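Uncharacterized protein (Shewanella amazonensis, PDB 2QVP) is an uncharacterised member of the peptidase M14 family, probably a zinc-dependent hydrolase of the metallocarboxypeptidase type. Local coordinates at residues D171-Y180 / F203-D212. Sequence-based numbering, arbitrary orientation.
Sequences DVLMTDTYVY and FPIAADGDVD
Tyr178, in the strand that closes 171-180, touches Ala206 and Val211 of 203-212. Its CB lies 4.0 Å from Ala206 CB. CG sits between the backbone N and the carbonyl carbon (chi1 63°), which sets the ring against Val211, whose CG1 comes obliquely to CE1, CE2 and CZ and stands 3.4 Å from Tyr178 CZ. At the tip, Tyr178 OH donates a hydrogen bond to Asp171 OD2, its 2.4 Å unusually short and to be taken with caution, and accepts one from water 2, both in the ring plane at its edge. Water 2 also donates to Asp212 OD2 and hydrogen-bonds Tyr180 OH, and water 1 links Asp171 OD2 to Asp212 OD1. Water thus bridges two like-charged carboxylates, with Asp171 OD2 and Asp212 OD2 only 4.0 Å apart.

Beside this polar cluster, the bent selenomethionine at Met174 brings CE to Ala206 CB and Val211 CG2, 4.1 Å from each. The backbones meet in a single beta bridge, with Thr177 N donating to Pro204 O (2.8 Å, 166° at the hydrogen) and Ala206 N to Thr177 O. Next to it, Asp176 lays CB against Ala206 CA (3.6 Å) and OD1 against CB and CG of the Pro204 ring. A glycine in place of Asp176 would probably lose this packing on Ala206 and Pro204, opening a gap beside the bridge.

Thr177 OG1 bonds the carbonyl of Glu245, the predicted proton donor/acceptor, whose side chain is touched by Asp171, Tyr178 and Tyr180. In a mixed eight-stranded sheet consistent with the M14 metallocarboxypeptidase fold, strands 165-171 and 178-182 flank strand 241-247; the contact ties their connection and the start of 178-182 to the loop after helix 190-200 and to strand 209-211.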
ATOM      1  N   ASP A 171      -9.062  -4.662  -6.317  1.00 13.42           N
ATOM      2  CA  ASP A 171      -9.299  -5.662  -7.369  1.00 14.57           C
ATOM      3  C   ASP A 171     -10.449  -5.000  -8.136  1.00 13.15           C
ATOM      4  O   ASP A 171     -11.604  -5.062  -7.706  1.00 12.45           O
ATOM      5  CB  ASP A 171      -9.595  -7.028  -6.750  1.00 12.82           C
ATOM      6  CG  ASP A 171      -9.454  -8.166  -7.737  1.00 18.16           C
ATOM      7  OD1 ASP A 171      -9.683  -7.960  -8.963  1.00 16.35           O
ATOM      8  OD2 ASP A 171      -9.201  -9.298  -7.262  1.00 20.20           O
ATOM      9  N   VAL A 172     -10.125  -4.371  -9.266  1.00 12.29           N
ATOM     10  CA  VAL A 172     -11.067  -3.405  -9.921  1.00 12.83           C
ATOM     11  C   VAL A 172     -12.454  -3.940 -10.324  1.00 13.35           C
ATOM     12  O   VAL A 172     -13.431  -3.199 -10.250  1.00 11.23           O
ATOM     13  CB  VAL A 172     -10.382  -2.624 -11.077  1.00 12.28           C
ATOM     14  CG1 VAL A 172     -10.308  -3.481 -12.357  1.00  9.63           C
ATOM     15  CG2 VAL A 172     -11.082  -1.288 -11.306  1.00 13.84           C
ATOM     16  N   LEU A 173     -12.515  -5.204 -10.748  1.00 12.99           N
ATOM     17  CA  LEU A 173     -13.757  -5.881 -11.139  1.00 15.13           C
ATOM     18  C   LEU A 173     -14.425  -6.689  -9.988  1.00 17.85           C
ATOM     19  O   LEU A 173     -15.479  -7.294 -10.216  1.00 18.56           O
ATOM     20  CB  LEU A 173     -13.491  -6.828 -12.335  1.00 15.76           C
ATOM     21  CG  LEU A 173     -12.817  -6.225 -13.580  1.00 17.60           C
ATOM     22  CD1 LEU A 173     -12.627  -7.273 -14.682  1.00 14.08           C
ATOM     23  CD2 LEU A 173     -13.605  -5.033 -14.082  1.00 15.89           C
HETATM   24  N   MSE A 174     -13.829  -6.732  -8.786  1.00 14.76           N
HETATM   25  CA  MSE A 174     -14.467  -7.382  -7.630  1.00 14.74           C
HETATM   26  C   MSE A 174     -15.484  -6.492  -6.910  1.00 14.74           C
HETATM   27  O   MSE A 174     -15.350  -5.289  -6.915  1.00 14.40           O
HETATM   28  CB  MSE A 174     -13.429  -7.832  -6.602  1.00 14.75           C
HETATM   29  CG  MSE A 174     -12.514  -8.907  -7.105  1.00 14.18           C
HETATM   30 SE   MSE A 174     -13.270 -10.640  -7.253  0.75 11.86          SE
HETATM   31  CE  MSE A 174     -13.106 -11.242  -5.366  1.00  8.58           C
ATOM     32  N   THR A 175     -16.500  -7.137  -6.330  1.00 15.20           N
ATOM     33  CA  THR A 175     -17.524  -6.574  -5.430  1.00 15.98           C
ATOM     34  C   THR A 175     -17.205  -6.932  -3.957  1.00 14.77           C
ATOM     35  O   THR A 175     -17.508  -6.162  -3.048  1.00 12.89           O
ATOM     36  CB  THR A 175     -18.927  -7.145  -5.769  1.00 18.99           C
ATOM     37  OG1 THR A 175     -19.388  -6.571  -6.994  1.00 24.22           O
ATOM     38  CG2 THR A 175     -19.950  -6.859  -4.676  1.00 26.30           C
ATOM     39  N   ASP A 176     -16.571  -8.096  -3.742  1.00 15.64           N
ATOM     40  CA  ASP A 176     -16.178  -8.579  -2.418  1.00 16.20           C
ATOM     41  C   ASP A 176     -14.721  -8.305  -2.150  1.00 17.03           C
ATOM     42  O   ASP A 176     -13.933  -8.156  -3.090  1.00 18.71           O
ATOM     43  CB  ASP A 176     -16.415 -10.082  -2.310  1.00 16.49           C
ATOM     44  CG  ASP A 176     -17.858 -10.466  -2.549  1.00 19.93           C
ATOM     45  OD1 ASP A 176     -18.777  -9.659  -2.263  1.00 24.11           O
ATOM     46  OD2 ASP A 176     -18.061 -11.592  -3.022  1.00 25.78           O
ATOM     47  N   THR A 177     -14.378  -8.283  -0.863  1.00 14.92           N
ATOM     48  CA  THR A 177     -13.034  -7.927  -0.402  1.00 12.61           C
ATOM     49  C   THR A 177     -12.318  -9.142   0.179  1.00 11.71           C
ATOM     50  O   THR A 177     -12.936 -10.137   0.556  1.00 13.49           O
ATOM     51  CB  THR A 177     -13.089  -6.711   0.595  1.00 10.02           C
ATOM     52  OG1 THR A 177     -11.785  -6.107   0.732  1.00  7.76           O
ATOM     53  CG2 THR A 177     -13.615  -7.121   1.939  1.00  4.69           C
ATOM     54  N   TYR A 178     -10.995  -9.049   0.208  1.00 11.63           N
ATOM     55  CA  TYR A 178     -10.133 -10.104   0.698  1.00 10.64           C
ATOM     56  C   TYR A 178      -8.753  -9.487   0.931  1.00 10.53           C
ATOM     57  O   TYR A 178      -8.531  -8.311   0.664  1.00 14.31           O
ATOM     58  CB  TYR A 178     -10.052 -11.277  -0.296  1.00  9.34           C
ATOM     59  CG  TYR A 178      -9.453 -10.927  -1.645  1.00  7.17           C
ATOM     60  CD1 TYR A 178     -10.212 -10.282  -2.607  1.00  9.43           C
ATOM     61  CD2 TYR A 178      -8.126 -11.259  -1.961  1.00 16.34           C
ATOM     62  CE1 TYR A 178      -9.679  -9.937  -3.827  1.00 14.14           C
ATOM     63  CE2 TYR A 178      -7.582 -10.939  -3.196  1.00  9.85           C
ATOM     64  CZ  TYR A 178      -8.379 -10.278  -4.134  1.00 16.43           C
ATOM     65  OH  TYR A 178      -7.889  -9.915  -5.374  1.00 10.18           O
ATOM     66  N   VAL A 179      -7.862 -10.285   1.485  1.00 11.01           N
ATOM     67  CA  VAL A 179      -6.499  -9.868   1.764  1.00  9.15           C
ATOM     68  C   VAL A 179      -5.521 -10.997   1.442  1.00 11.33           C
ATOM     69  O   VAL A 179      -5.879 -12.197   1.472  1.00 10.81           O
ATOM     70  CB  VAL A 179      -6.318  -9.452   3.241  1.00  7.90           C
ATOM     71  CG1 VAL A 179      -7.040  -8.150   3.530  1.00  5.80           C
ATOM     72  CG2 VAL A 179      -6.783 -10.607   4.181  1.00  2.00           C
ATOM     73  N   TYR A 180      -4.312 -10.575   1.068  1.00 11.31           N
ATOM     74  CA  TYR A 180      -3.165 -11.432   0.901  1.00 12.33           C
ATOM     75  C   TYR A 180      -2.424 -11.155   2.178  1.00 13.43           C
ATOM     76  O   TYR A 180      -2.191  -9.984   2.477  1.00 12.14           O
ATOM     77  CB  TYR A 180      -2.249 -11.033  -0.263  1.00 14.04           C
ATOM     78  CG  TYR A 180      -2.734 -11.377  -1.651  1.00 10.89           C
ATOM     79  CD1 TYR A 180      -3.528 -10.486  -2.360  1.00  8.71           C
ATOM     80  CD2 TYR A 180      -2.425 -12.602  -2.240  1.00 18.45           C
ATOM     81  CE1 TYR A 180      -4.004 -10.805  -3.624  1.00 15.56           C
ATOM     82  CE2 TYR A 180      -2.887 -12.924  -3.523  1.00 10.79           C
ATOM     83  CZ  TYR A 180      -3.680 -12.028  -4.195  1.00 11.36           C
ATOM     84  OH  TYR A 180      -4.110 -12.330  -5.454  1.00 17.31           O
ATOM     85  N   PHE A 203     -17.384  -4.106   3.253  1.00 10.77           N
ATOM     86  CA  PHE A 203     -17.857  -4.955   2.141  1.00 10.39           C
ATOM     87  C   PHE A 203     -17.977  -6.420   2.470  1.00  9.47           C
ATOM     88  O   PHE A 203     -17.340  -6.883   3.403  1.00 12.02           O
ATOM     89  CB  PHE A 203     -16.859  -4.881   0.983  1.00 12.32           C
ATOM     90  CG  PHE A 203     -16.354  -3.525   0.712  1.00 12.01           C
ATOM     91  CD1 PHE A 203     -17.170  -2.595   0.103  1.00 12.29           C
ATOM     92  CD2 PHE A 203     -15.042  -3.169   1.056  1.00 18.01           C
ATOM     93  CE1 PHE A 203     -16.704  -1.302  -0.150  1.00 17.93           C
ATOM     94  CE2 PHE A 203     -14.567  -1.885   0.808  1.00 16.26           C
ATOM     95  CZ  PHE A 203     -15.396  -0.958   0.197  1.00 12.62           C
ATOM     96  N   PRO A 204     -18.728  -7.179   1.653  1.00  9.05           N
ATOM     97  CA  PRO A 204     -18.744  -8.618   1.924  1.00 10.80           C
ATOM     98  C   PRO A 204     -17.366  -9.256   1.664  1.00 11.50           C
ATOM     99  O   PRO A 204     -16.616  -8.791   0.785  1.00  9.01           O
ATOM    100  CB  PRO A 204     -19.789  -9.167   0.947  1.00 11.60           C
ATOM    101  CG  PRO A 204     -20.397  -7.988   0.251  1.00  8.34           C
ATOM    102  CD  PRO A 204     -19.536  -6.816   0.471  1.00  9.18           C
ATOM    103  N   ILE A 205     -17.032 -10.273   2.455  1.00 13.65           N
ATOM    104  CA  ILE A 205     -15.755 -10.975   2.339  1.00 14.85           C
ATOM    105  C   ILE A 205     -15.886 -11.948   1.168  1.00 15.40           C
ATOM    106  O   ILE A 205     -16.957 -12.544   0.987  1.00 14.53           O
ATOM    107  CB  ILE A 205     -15.373 -11.729   3.658  1.00 16.62           C
ATOM    108  CG1 ILE A 205     -15.296 -10.774   4.871  1.00 11.46           C
ATOM    109  CG2 ILE A 205     -14.089 -12.470   3.491  1.00 11.62           C
ATOM    110  CD1 ILE A 205     -14.347  -9.602   4.714  1.00 18.19           C
ATOM    111  N   ALA A 206     -14.823 -12.081   0.369  1.00 15.61           N
ATOM    112  CA  ALA A 206     -14.812 -12.974  -0.802  1.00 16.25           C
ATOM    113  C   ALA A 206     -14.988 -14.454  -0.392  1.00 16.86           C
ATOM    114  O   ALA A 206     -14.348 -14.925   0.560  1.00 18.48           O
ATOM    115  CB  ALA A 206     -13.511 -12.775  -1.638  1.00 17.47           C
ATOM    116  N   ALA A 207     -15.882 -15.167  -1.090  1.00 15.32           N
ATOM    117  CA  ALA A 207     -16.161 -16.576  -0.803  1.00 13.93           C
ATOM    118  C   ALA A 207     -14.948 -17.435  -1.172  1.00 12.90           C
ATOM    119  O   ALA A 207     -14.121 -17.039  -2.008  1.00 10.31           O
ATOM    120  CB  ALA A 207     -17.448 -17.059  -1.548  1.00 12.52           C
ATOM    121  N   ASP A 208     -14.826 -18.578  -0.502  1.00 12.39           N
ATOM    122  CA  ASP A 208     -13.728 -19.498  -0.753  1.00 16.31           C
ATOM    123  C   ASP A 208     -13.696 -19.935  -2.207  1.00 16.89           C
ATOM    124  O   ASP A 208     -14.730 -20.244  -2.780  1.00 15.13           O
ATOM    125  CB  ASP A 208     -13.782 -20.732   0.155  1.00 16.45           C
ATOM    126  CG  ASP A 208     -13.426 -20.425   1.596  1.00 18.87           C
ATOM    127  OD1 ASP A 208     -13.352 -19.242   1.971  1.00 20.17           O
ATOM    128  OD2 ASP A 208     -13.232 -21.382   2.373  1.00 27.16           O
ATOM    129  N   GLY A 209     -12.493 -19.914  -2.781  1.00 19.95           N
ATOM    130  CA  GLY A 209     -12.272 -20.258  -4.182  1.00 21.27           C
ATOM    131  C   GLY A 209     -10.985 -19.628  -4.677  1.00 21.59           C
ATOM    132  O   GLY A 209     -10.178 -19.187  -3.882  1.00 19.37           O
ATOM    133  N   ASP A 210     -10.809 -19.625  -5.998  1.00 25.34           N
ATOM    134  CA  ASP A 210      -9.648 -19.042  -6.673  1.00 28.46           C
ATOM    135  C   ASP A 210      -9.919 -17.617  -7.126  1.00 28.99           C
ATOM    136  O   ASP A 210     -10.845 -17.373  -7.927  1.00 26.33           O
ATOM    137  CB  ASP A 210      -9.209 -19.847  -7.912  1.00 30.52           C
ATOM    138  CG  ASP A 210      -8.255 -20.978  -7.582  1.00 39.02           C
ATOM    139  OD1 ASP A 210      -8.394 -21.609  -6.512  1.00 47.27           O
ATOM    140  OD2 ASP A 210      -7.355 -21.237  -8.414  1.00 51.28           O
ATOM    141  N   VAL A 211      -9.127 -16.694  -6.583  1.00 29.85           N
ATOM    142  CA  VAL A 211      -9.115 -15.302  -6.986  1.00 32.55           C
ATOM    143  C   VAL A 211      -7.732 -15.169  -7.610  1.00 34.02           C
ATOM    144  O   VAL A 211      -6.730 -15.480  -6.942  1.00 33.07           O
ATOM    145  CB  VAL A 211      -9.301 -14.340  -5.800  1.00 32.37           C
ATOM    146  CG1 VAL A 211      -9.113 -12.888  -6.249  1.00 30.04           C
ATOM    147  CG2 VAL A 211     -10.675 -14.553  -5.169  1.00 30.49           C
ATOM    148  N   ASP A 212      -7.687 -14.778  -8.890  1.00 35.69           N
ATOM    149  CA  ASP A 212      -6.429 -14.625  -9.665  1.00 36.76           C
ATOM    150  C   ASP A 212      -5.486 -15.838  -9.543  1.00 36.42           C
ATOM    151  O   ASP A 212      -4.269 -15.696  -9.411  1.00 37.66           O
ATOM    152  CB  ASP A 212      -5.729 -13.297  -9.294  1.00 37.13           C
ATOM    153  CG  ASP A 212      -6.565 -12.079  -9.662  1.00 44.08           C
ATOM    154  OD1 ASP A 212      -7.607 -12.252 -10.340  1.00 50.58           O
ATOM    155  OD2 ASP A 212      -6.185 -10.946  -9.288  1.00 46.08           O
TER
HETATM  156  O   HOH W   1      -9.906 -10.996  -9.494  1.00 24.80           O
HETATM  157  O   HOH W   2      -5.743 -10.770  -6.486  1.00 37.63           O